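Local coordinates for protein putative dehydrogenase (Amycolatopsis orientalis, PDB 5A9T) that catalyses the NADPH-dependent reduction of imines to amines, as an imine reductase that pairs a Rossmann-type cofactor domain with a helical C-terminal domain, at residues Asp57-Ser62 against Gly80-Ala85; Val67-Tyr72 against Tyr76-Pro81; Ala188-Gly193 against Gln255-Glu260; Ala275-Ser280 against Val285-Arg290. All blocks are in the same frame, centred on the assembly; numbering follows the deposited sequence. Where two conformers were deposited one is given.

Contact 1: residues Asp57-Ser62 against Gly80-Ala85; sequences DAVSAS and GPAREA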
# COMPACT_ATOMS: atom_id res chain seq x y z
N ASP A 57 33.76 31.21 -4.93
CA ASP A 57 34.18 30.73 -6.22
C ASP A 57 33.24 29.66 -6.75
O ASP A 57 32.92 29.62 -7.94
CB ASP A 57 35.61 30.20 -6.15
CG ASP A 57 36.65 31.27 -5.78
OD1 ASP A 57 36.52 32.47 -6.14
OD2 ASP A 57 37.64 30.86 -5.10
N ALA A 58 32.74 28.77 -5.89
CA ALA A 58 31.81 27.76 -6.35
C ALA A 58 30.52 28.38 -6.89
O ALA A 58 30.06 28.03 -7.95
CB ALA A 58 31.44 26.84 -5.23
N VAL A 59 29.97 29.32 -6.14
CA VAL A 59 28.74 30.04 -6.57
C VAL A 59 29.01 30.79 -7.89
O VAL A 59 28.11 30.84 -8.81
CB VAL A 59 28.31 31.00 -5.44
CG1 VAL A 59 27.28 32.03 -5.86
CG2 VAL A 59 27.71 30.14 -4.31
N SER A 60 30.18 31.46 -7.98
CA SER A 60 30.45 32.29 -9.16
C SER A 60 30.69 31.48 -10.45
O SER A 60 30.70 32.04 -11.56
CB SER A 60 31.66 33.22 -8.86
OG SER A 60 31.42 34.07 -7.77
N ALA A 61 30.90 30.15 -10.35
CA ALA A 61 31.24 29.30 -11.48
C ALA A 61 30.06 29.04 -12.41
O ALA A 61 30.24 28.67 -13.58
CB ALA A 61 31.81 27.95 -11.04
N SER A 62 28.85 29.10 -11.84
CA SER A 62 27.67 28.60 -12.51
C SER A 62 26.47 29.46 -12.17
O SER A 62 26.40 29.97 -11.11
CB SER A 62 27.33 27.12 -12.12
OG SER A 62 28.52 26.32 -12.10
N GLY A 80 26.09 32.00 3.00
CA GLY A 80 26.13 33.39 3.47
C GLY A 80 27.33 34.17 2.92
O GLY A 80 27.14 35.32 2.54
N PRO A 81 28.52 33.60 2.88
CA PRO A 81 29.64 34.39 2.43
C PRO A 81 29.53 34.83 0.94
O PRO A 81 30.30 35.68 0.43
CB PRO A 81 30.86 33.48 2.61
CG PRO A 81 30.46 32.59 3.74
CD PRO A 81 29.00 32.34 3.54
N ALA A 82 28.65 34.14 0.21
CA ALA A 82 28.50 34.36 -1.23
C ALA A 82 27.29 35.24 -1.52
O ALA A 82 26.73 35.23 -2.62
CB ALA A 82 28.44 33.00 -1.95
N ARG A 83 26.90 36.05 -0.54
CA ARG A 83 25.72 36.89 -0.67
C ARG A 83 25.64 37.64 -2.00
O ARG A 83 24.62 37.59 -2.67
CB ARG A 83 25.65 37.90 0.52
CG ARG A 83 24.54 38.99 0.36
N GLU A 84 26.68 38.39 -2.20
CA GLU A 84 26.68 39.24 -3.39
C GLU A 84 26.69 38.42 -4.70
O GLU A 84 25.94 38.73 -5.69
CB GLU A 84 27.87 40.21 -3.30
CG GLU A 84 27.74 41.31 -2.22
N ALA A 85 27.53 37.36 -4.71
CA ALA A 85 27.64 36.53 -5.86
C ALA A 85 26.38 35.82 -6.23
O ALA A 85 26.22 35.41 -7.35
CB ALA A 85 28.79 35.59 -5.74
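V59 puts its two methyls against A82 and A85, joining helix 55-60 of the Rossmann-type NADP-binding domain to the connection that runs from helix 75-78 toward strand 90-93. The isopropyl group is split between the two partners. CG2 faces A82, with V59 CG2 3.8 Å from A82 CB, while CG1 reaches the A85 end, where V59 CG1 is 3.9 Å from A85 CB. Placing CG1 anti to the backbone N (chi1 166°) leaves CG2 beside that N, and the two branches therefore spread along the loop. The CB atoms of A82 and A85 both point at the helix, so each alanine offers its methyl to a branch of the valine. S60, one residue on, comes alongside the A85 methyl with its hydroxyl oxygen in the conformer given, S60 OG lying 3.7 Å from A85 CB; S60 OG is bonded to V56 O, back in its own helix. R89 draws the surroundings together: its side chain touches V59 and bonds both A85 O and S62 O. No hydrogen bond joins the two segments, which hide 145 Å² between them. At A85 the valine branch sits against the carbonyl oxygen as well as the methyl, with V59 CG1 3.8 Å from A85 O.

Contact 2: residues Val67-Tyr72 against Tyr76-Pro81; sequences VCLADY and YSALGP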
# COMPACT_ATOMS: atom_id res chain seq x y z
N VAL A 67 22.03 22.51 -4.46
CA VAL A 67 22.47 22.54 -3.07
C VAL A 67 21.93 21.26 -2.39
O VAL A 67 20.71 21.02 -2.43
CB VAL A 67 22.07 23.81 -2.40
CG1 VAL A 67 22.56 23.80 -0.95
CG2 VAL A 67 22.62 25.02 -3.09
N CYS A 68 22.81 20.52 -1.69
CA CYS A 68 22.41 19.31 -0.95
C CYS A 68 23.29 19.22 0.29
O CYS A 68 24.27 18.44 0.36
CB CYS A 68 22.49 18.13 -1.88
SG CYS A 68 21.68 16.66 -1.19
N LEU A 69 22.94 20.07 1.27
CA LEU A 69 23.79 20.22 2.50
C LEU A 69 23.40 19.15 3.47
O LEU A 69 22.35 18.57 3.39
CB LEU A 69 23.60 21.59 3.10
CG LEU A 69 24.00 22.79 2.22
CD1 LEU A 69 23.47 24.04 2.91
CD2 LEU A 69 25.43 22.94 1.93
N ALA A 70 24.27 18.95 4.49
CA ALA A 70 23.90 18.12 5.62
C ALA A 70 22.64 18.63 6.33
O ALA A 70 22.38 19.87 6.35
CB ALA A 70 25.14 18.08 6.61
N ASP A 71 21.83 17.77 6.96
CA ASP A 71 20.59 18.24 7.68
C ASP A 71 20.83 19.36 8.71
O ASP A 71 20.07 20.28 8.90
CB ASP A 71 19.80 17.11 8.42
CG ASP A 71 19.40 15.95 7.50
OD1 ASP A 71 19.40 16.12 6.24
OD2 ASP A 71 19.05 14.86 8.03
N TYR A 72 21.95 19.25 9.41
CA TYR A 72 22.13 20.18 10.54
C TYR A 72 22.67 21.51 10.06
O TYR A 72 22.82 22.45 10.85
CB TYR A 72 23.11 19.59 11.60
CG TYR A 72 24.48 19.34 11.08
CD1 TYR A 72 24.79 18.13 10.47
CD2 TYR A 72 25.51 20.33 11.16
CE1 TYR A 72 26.04 17.91 9.97
CE2 TYR A 72 26.79 20.08 10.64
CZ TYR A 72 27.02 18.85 10.03
OH TYR A 72 28.23 18.54 9.54
N TYR A 76 21.45 29.51 4.65
CA TYR A 76 21.83 30.86 4.92
C TYR A 76 23.30 30.90 5.40
O TYR A 76 23.97 31.95 5.25
CB TYR A 76 20.89 31.65 5.89
CG TYR A 76 20.79 31.12 7.27
CD1 TYR A 76 21.69 31.56 8.29
CD2 TYR A 76 19.82 30.20 7.63
CE1 TYR A 76 21.66 30.99 9.57
CE2 TYR A 76 19.80 29.65 8.93
CZ TYR A 76 20.71 30.08 9.90
OH TYR A 76 20.64 29.51 11.20
N SER A 77 23.67 29.84 6.15
CA SER A 77 25.03 29.78 6.70
C SER A 77 26.07 29.33 5.67
O SER A 77 27.09 30.03 5.49
CB SER A 77 25.07 28.85 7.90
OG SER A 77 26.44 28.61 8.34
N ALA A 78 25.84 28.23 4.96
CA ALA A 78 26.78 27.77 3.94
C ALA A 78 26.99 28.77 2.83
O ALA A 78 28.13 28.93 2.38
CB ALA A 78 26.31 26.45 3.38
N LEU A 79 25.89 29.35 2.36
CA LEU A 79 26.01 30.27 1.25
C LEU A 79 26.08 31.68 1.70
O LEU A 79 26.26 32.61 0.83
CB LEU A 79 24.83 30.09 0.28
CG LEU A 79 24.95 28.90 -0.66
CD1 LEU A 79 25.56 27.58 -0.21
CD2 LEU A 79 23.47 28.75 -1.15
N GLY A 80 26.09 32.00 3.00
CA GLY A 80 26.13 33.39 3.47
C GLY A 80 27.33 34.17 2.92
O GLY A 80 27.14 35.32 2.54
N PRO A 81 28.52 33.60 2.88
CA PRO A 81 29.64 34.39 2.43
C PRO A 81 29.53 34.83 0.94
O PRO A 81 30.30 35.68 0.43
CB PRO A 81 30.86 33.48 2.61
CG PRO A 81 30.46 32.59 3.74
CD PRO A 81 29.00 32.34 3.54
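L69 turns its CG away from its own carbonyl carbon and beside the backbone N (chi1 -62°), and with chi2 extended at 169° its forked end is carried onto A78. Both branches land on one methyl: L69 CD1 is 3.8 Å from A78 CB, and L69 CD2 lies at 3.9 Å from A78 CB. The alanine thus fits under the fork of the leucine, its own CB aimed back at residues 67-72. A second, looser touch comes from V67, whose CG2 meets one methyl of L79, with V67 CG2 4.3 Å from L79 CD2. No hydrogen bond crosses between the segments; the side-chain contacts are aliphatic, and 132 Å² of surface is buried. The polar work is done by the backbone and by N95, whose ND2 is bonded to L69 O and to D71 OD1; N95 and A70 both belong to the NADP(+) site, so the leucine sits in the same loop as A70, with its carbonyl bonded to N95. This is the loop at the C-terminal end of a parallel Rossmann strand. V67 closes strand 64-67 and makes backbone bonds with V92 of strand 90-93 and L94 just after it, while C68 bonds A11 at the end of strand 7-11. L79 touches W108 of helix 99-111 and I55 of helix 55-60; on the other segment, C68 touches M16 and L20 of helix 15-26.

Contact 3: residues Ala188-Gly193 against Gln255-Glu260; sequences AAALVG and QGVDTE. With CA (calcium ion), chain C.
V257 brings its CA to 6.4 Å from the CA of L191, where the connection between helices 238-255 and 260-274 passes the last turns of helix 166-193; G256, at positive phi (76°), ends the first of these helices in a Schellman motif. V257 carries the contact. Its CG1 lies between two side chains of the helix, with V257 CG1 4.0 Å from L191 CD2 and, more loosely, V257 CG1 4.2 Å from A190 CB. The L191 and V257 side chains cross at about a right angle, and the leucine reaches the valine with its CD2 branch. The other valine methyl, CG2, stands beside the backbone N and meets the helix backbone, V257 CG2 being 3.7 Å from A190 O. Beyond the valine the loop is polar. D258 OD2 accepts E260 N at 2.9 Å in an Asx turn, approached from above the carboxylate plane. D258 OD2 also forms a salt bridge with R271 NH1 of the second subunit; W289 of that subunit packs on V257. A calcium ion is held by G256 O at 2.4 Å and by two waters, one of which donates to Q255 O; R290 O of the second subunit binds the same ion. Across the segments the side-chain contact is aliphatic; H187 and S194 add hydrogen bonds within the chain, while the calcium and the D258 salt bridge link the loop to the second subunit. The cation would probably polarise the G256 carbonyl, and R271 would favour an ionised D258.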
# COMPACT_ATOMS: atom_id res chain seq x y z
N ALA A 188 0.78 -9.07 6.88
CA ALA A 188 0.24 -10.05 5.97
C ALA A 188 1.21 -11.21 5.73
O ALA A 188 0.82 -12.39 5.71
CB ALA A 188 -0.12 -9.39 4.70
N ALA A 189 2.48 -10.88 5.51
CA ALA A 189 3.52 -11.87 5.30
C ALA A 189 3.69 -12.74 6.53
O ALA A 189 3.89 -13.94 6.41
CB ALA A 189 4.80 -11.20 4.82
N ALA A 190 3.64 -12.15 7.69
CA ALA A 190 3.68 -12.97 8.91
C ALA A 190 2.48 -13.91 8.99
O ALA A 190 2.68 -15.08 9.42
CB ALA A 190 3.79 -12.06 10.09
N LEU A 191 1.30 -13.45 8.64
CA LEU A 191 0.11 -14.32 8.64
C LEU A 191 0.25 -15.45 7.72
O LEU A 191 0.09 -16.60 8.13
CB LEU A 191 -1.16 -13.52 8.33
CG LEU A 191 -1.72 -12.68 9.43
CD1 LEU A 191 -2.72 -11.66 8.92
CD2 LEU A 191 -2.36 -13.65 10.44
N VAL A 192 0.57 -15.22 6.45
CA VAL A 192 0.71 -16.43 5.53
C VAL A 192 1.93 -17.24 5.89
O VAL A 192 1.98 -18.46 5.71
CB VAL A 192 0.63 -16.08 4.03
CG1 VAL A 192 -0.67 -15.42 3.74
CG2 VAL A 192 1.83 -15.19 3.58
N GLY A 193 2.95 -16.61 6.47
CA GLY A 193 4.15 -17.29 6.90
C GLY A 193 3.87 -18.26 7.99
O GLY A 193 4.61 -19.25 8.10
N GLN A 255 -3.53 -18.17 14.65
CA GLN A 255 -2.31 -18.50 13.99
C GLN A 255 -1.01 -18.25 14.73
O GLN A 255 0.10 -18.55 14.23
CB GLN A 255 -2.18 -17.74 12.65
CG GLN A 255 -3.29 -18.12 11.65
CD GLN A 255 -3.28 -19.53 11.20
OE1 GLN A 255 -4.25 -20.24 11.41
NE2 GLN A 255 -2.14 -20.02 10.62
N GLY A 256 -1.12 -17.66 15.91
CA GLY A 256 0.07 -17.35 16.70
C GLY A 256 0.84 -16.17 16.18
O GLY A 256 2.07 -16.08 16.36
N VAL A 257 0.15 -15.23 15.52
CA VAL A 257 0.75 -14.07 14.97
C VAL A 257 0.38 -12.83 15.74
O VAL A 257 -0.78 -12.72 16.20
CB VAL A 257 0.33 -13.95 13.46
CG1 VAL A 257 0.70 -12.60 12.86
CG2 VAL A 257 0.90 -15.12 12.69
N ASP A 258 1.27 -11.91 15.91
CA ASP A 258 1.07 -10.74 16.72
C ASP A 258 -0.10 -9.93 16.18
O ASP A 258 -0.31 -9.83 14.99
CB ASP A 258 2.34 -9.94 16.79
CG ASP A 258 2.22 -8.73 17.67
OD1 ASP A 258 2.36 -9.05 18.88
OD2 ASP A 258 2.00 -7.58 17.26
N THR A 259 -0.85 -9.31 17.09
CA THR A 259 -2.04 -8.56 16.70
C THR A 259 -1.88 -7.06 16.76
O THR A 259 -2.88 -6.36 16.49
CB THR A 259 -3.21 -8.95 17.61
OG1 THR A 259 -2.87 -8.59 18.96
CG2 THR A 259 -3.58 -10.38 17.50
N GLU A 260 -0.70 -6.50 17.02
CA GLU A 260 -0.58 -5.07 17.22
C GLU A 260 -1.11 -4.30 16.01
O GLU A 260 -1.86 -3.37 16.19
CB GLU A 260 0.81 -4.58 17.54
CG GLU A 260 0.81 -3.13 18.06
CD GLU A 260 2.20 -2.58 18.45
OE1 GLU A 260 3.16 -3.35 18.67
OE2 GLU A 260 2.33 -1.32 18.53
CA CA C . 4.17 -17.19 16.06
O HOH W 1 2.80 -18.54 14.47
O HOH W 2 3.44 -18.72 17.71

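Contact 4: residues Ala275-Ser280 against Val285-Arg290; sequences AGFGES and VIELWR. With CA (calcium ion), chain B.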
# COMPACT_ATOMS: atom_id res chain seq x y z
N ALA A 275 -16.49 9.65 17.78
CA ALA A 275 -16.72 10.93 17.22
C ALA A 275 -17.95 11.04 16.33
O ALA A 275 -18.11 12.10 15.77
CB ALA A 275 -15.48 11.43 16.47
N GLY A 276 -18.75 10.00 16.10
CA GLY A 276 -19.95 10.10 15.25
C GLY A 276 -19.93 9.57 13.83
O GLY A 276 -20.92 9.66 13.12
N PHE A 277 -18.81 8.94 13.41
CA PHE A 277 -18.63 8.54 12.04
C PHE A 277 -18.94 7.12 11.76
O PHE A 277 -18.78 6.62 10.66
CB PHE A 277 -17.13 8.81 11.65
CG PHE A 277 -16.78 10.24 11.60
CD1 PHE A 277 -17.13 11.05 10.46
CD2 PHE A 277 -16.08 10.84 12.64
CE1 PHE A 277 -16.82 12.42 10.43
CE2 PHE A 277 -15.75 12.18 12.59
CZ PHE A 277 -16.09 12.95 11.46
N GLY A 278 -19.50 6.37 12.73
CA GLY A 278 -19.75 4.98 12.47
C GLY A 278 -20.61 4.59 11.29
O GLY A 278 -20.40 3.53 10.71
N GLU A 279 -21.63 5.40 10.98
CA GLU A 279 -22.50 5.05 9.84
C GLU A 279 -22.09 5.70 8.52
O GLU A 279 -22.76 5.47 7.48
CB GLU A 279 -23.95 5.56 10.15
CG GLU A 279 -24.43 4.98 11.49
CD GLU A 279 -25.87 5.38 11.84
OE1 GLU A 279 -26.67 5.54 10.92
OE2 GLU A 279 -26.20 5.52 13.04
N SER A 280 -21.00 6.48 8.59
CA SER A 280 -20.36 6.99 7.37
C SER A 280 -19.49 5.93 6.74
O SER A 280 -19.31 4.85 7.30
CB SER A 280 -19.53 8.20 7.71
OG SER A 280 -20.35 9.23 8.22
N VAL A 285 -12.78 8.36 8.26
CA VAL A 285 -11.71 8.36 9.31
C VAL A 285 -10.71 9.46 9.08
O VAL A 285 -10.17 10.02 10.01
CB VAL A 285 -11.10 6.97 9.42
CG1 VAL A 285 -10.18 6.67 8.26
CG2 VAL A 285 -10.35 6.84 10.72
N ILE A 286 -10.53 9.89 7.79
CA ILE A 286 -9.65 10.95 7.52
C ILE A 286 -10.01 12.28 8.23
O ILE A 286 -9.14 13.14 8.53
CB ILE A 286 -9.46 11.22 6.00
CG1 ILE A 286 -8.18 12.10 5.68
CG2 ILE A 286 -10.72 11.86 5.40
CD1 ILE A 286 -8.00 12.24 4.17
N GLU A 287 -11.31 12.48 8.53
CA GLU A 287 -11.68 13.77 9.18
C GLU A 287 -11.19 14.00 10.56
O GLU A 287 -10.94 15.17 10.88
CB GLU A 287 -13.20 13.81 9.20
CG GLU A 287 -13.79 13.99 7.85
CD GLU A 287 -13.43 15.31 7.20
OE1 GLU A 287 -13.51 16.38 7.90
OE2 GLU A 287 -13.09 15.27 6.01
N LEU A 288 -10.87 12.95 11.26
CA LEU A 288 -10.20 13.05 12.59
C LEU A 288 -8.78 13.54 12.40
O LEU A 288 -8.14 13.87 13.42
CB LEU A 288 -10.11 11.65 13.20
CG LEU A 288 -11.32 10.82 13.56
CD1 LEU A 288 -10.93 9.33 13.67
CD2 LEU A 288 -11.90 11.38 14.85
N TRP A 289 -8.21 13.46 11.19
CA TRP A 289 -6.75 13.76 11.02
C TRP A 289 -6.45 15.05 10.35
O TRP A 289 -5.29 15.50 10.39
CB TRP A 289 -6.06 12.62 10.26
CG TRP A 289 -6.30 11.25 10.80
CD1 TRP A 289 -6.67 10.95 12.09
CD2 TRP A 289 -6.18 10.03 10.13
NE1 TRP A 289 -6.78 9.59 12.23
CE2 TRP A 289 -6.52 8.98 11.05
CE3 TRP A 289 -5.84 9.65 8.83
CZ2 TRP A 289 -6.58 7.64 10.66
CZ3 TRP A 289 -5.83 8.36 8.49
CH2 TRP A 289 -6.24 7.34 9.34
N ARG A 290 -7.40 15.63 9.61
CA ARG A 290 -7.15 16.82 8.82
C ARG A 290 -6.73 17.96 9.71
O ARG A 290 -5.92 18.80 9.16
CB ARG A 290 -8.39 17.24 8.01
CG ARG A 290 -8.76 16.32 6.95
CD ARG A 290 -9.93 16.88 6.16
NE ARG A 290 -10.56 16.02 5.18
CZ ARG A 290 -9.98 15.76 3.99
NH1 ARG A 290 -8.73 16.21 3.72
NH2 ARG A 290 -10.66 14.99 3.14
OXT ARG A 290 -7.01 18.11 10.92
CA CA B . -5.87 20.46 10.86
O HOH W 3 -5.33 22.35 12.17
O HOH W 4 -4.29 21.41 9.17
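F277 meets E287 at its aliphatic part: the ring corner F277 CZ lies 3.8 Å from E287 CB, with F277 CE1 next at 4.1 Å from E287 CB, and the side chains cross at about a right angle. The approach is oblique to the ring. Beside it, A275 CB is 3.9 Å from L288 CD2, a methyl-to-methyl touch. The E287 chain bends at chi2 (-64°), which carries its carboxylate away from the phenyl ring to R290. In this second shell R290 NE donates to E287 OE2 at 2.8 Å in a salt bridge; E287 OE2 lies in the guanidinium plane, while R290 NE meets it from above the carboxylate plane. Y231 OH bonds both E287 OE2 and R290 NH2, adding a third member to the polar group, and I286 CD1 lies above one guanidinium face, toward its rim. F277 begins a type I beta turn closed by S280 N to F277 O, just after the Schellman motif at G276. Farther out, the R290 carboxylate binds a calcium ion through R290 O at 2.4 Å and R290 OXT at 2.6 Å, joined by two waters and G256 O of the second subunit. The arrangement is a 3-10 turn ending at L288, then the C-terminal residues, packed on the loop after helix 260-274 and ending in an intersubunit calcium site.

Contacts 1 and 2 belong to the cofactor domain and overlap at G80 and P81, which touch in neither; their centres are about 12 Å apart. Contact 2 is buried beside the NADP(+) loop; contact 1 is only partly buried at the domain margin. Neither has a hydrogen bond across its segments; contact 2 is aliphatic, contact 1 nearly so. Contacts 3 and 4, about 28 Å apart between centres, lie in the helical C-terminal domain on the other side of the chain's centre. Contact 3 is buried and contact 4 superficial, yet each adds charge and calcium to small apolar touches. Contact 3 supplies G256 O and contact 4 the R290 carboxylate, each to a calcium site shared with the second subunit.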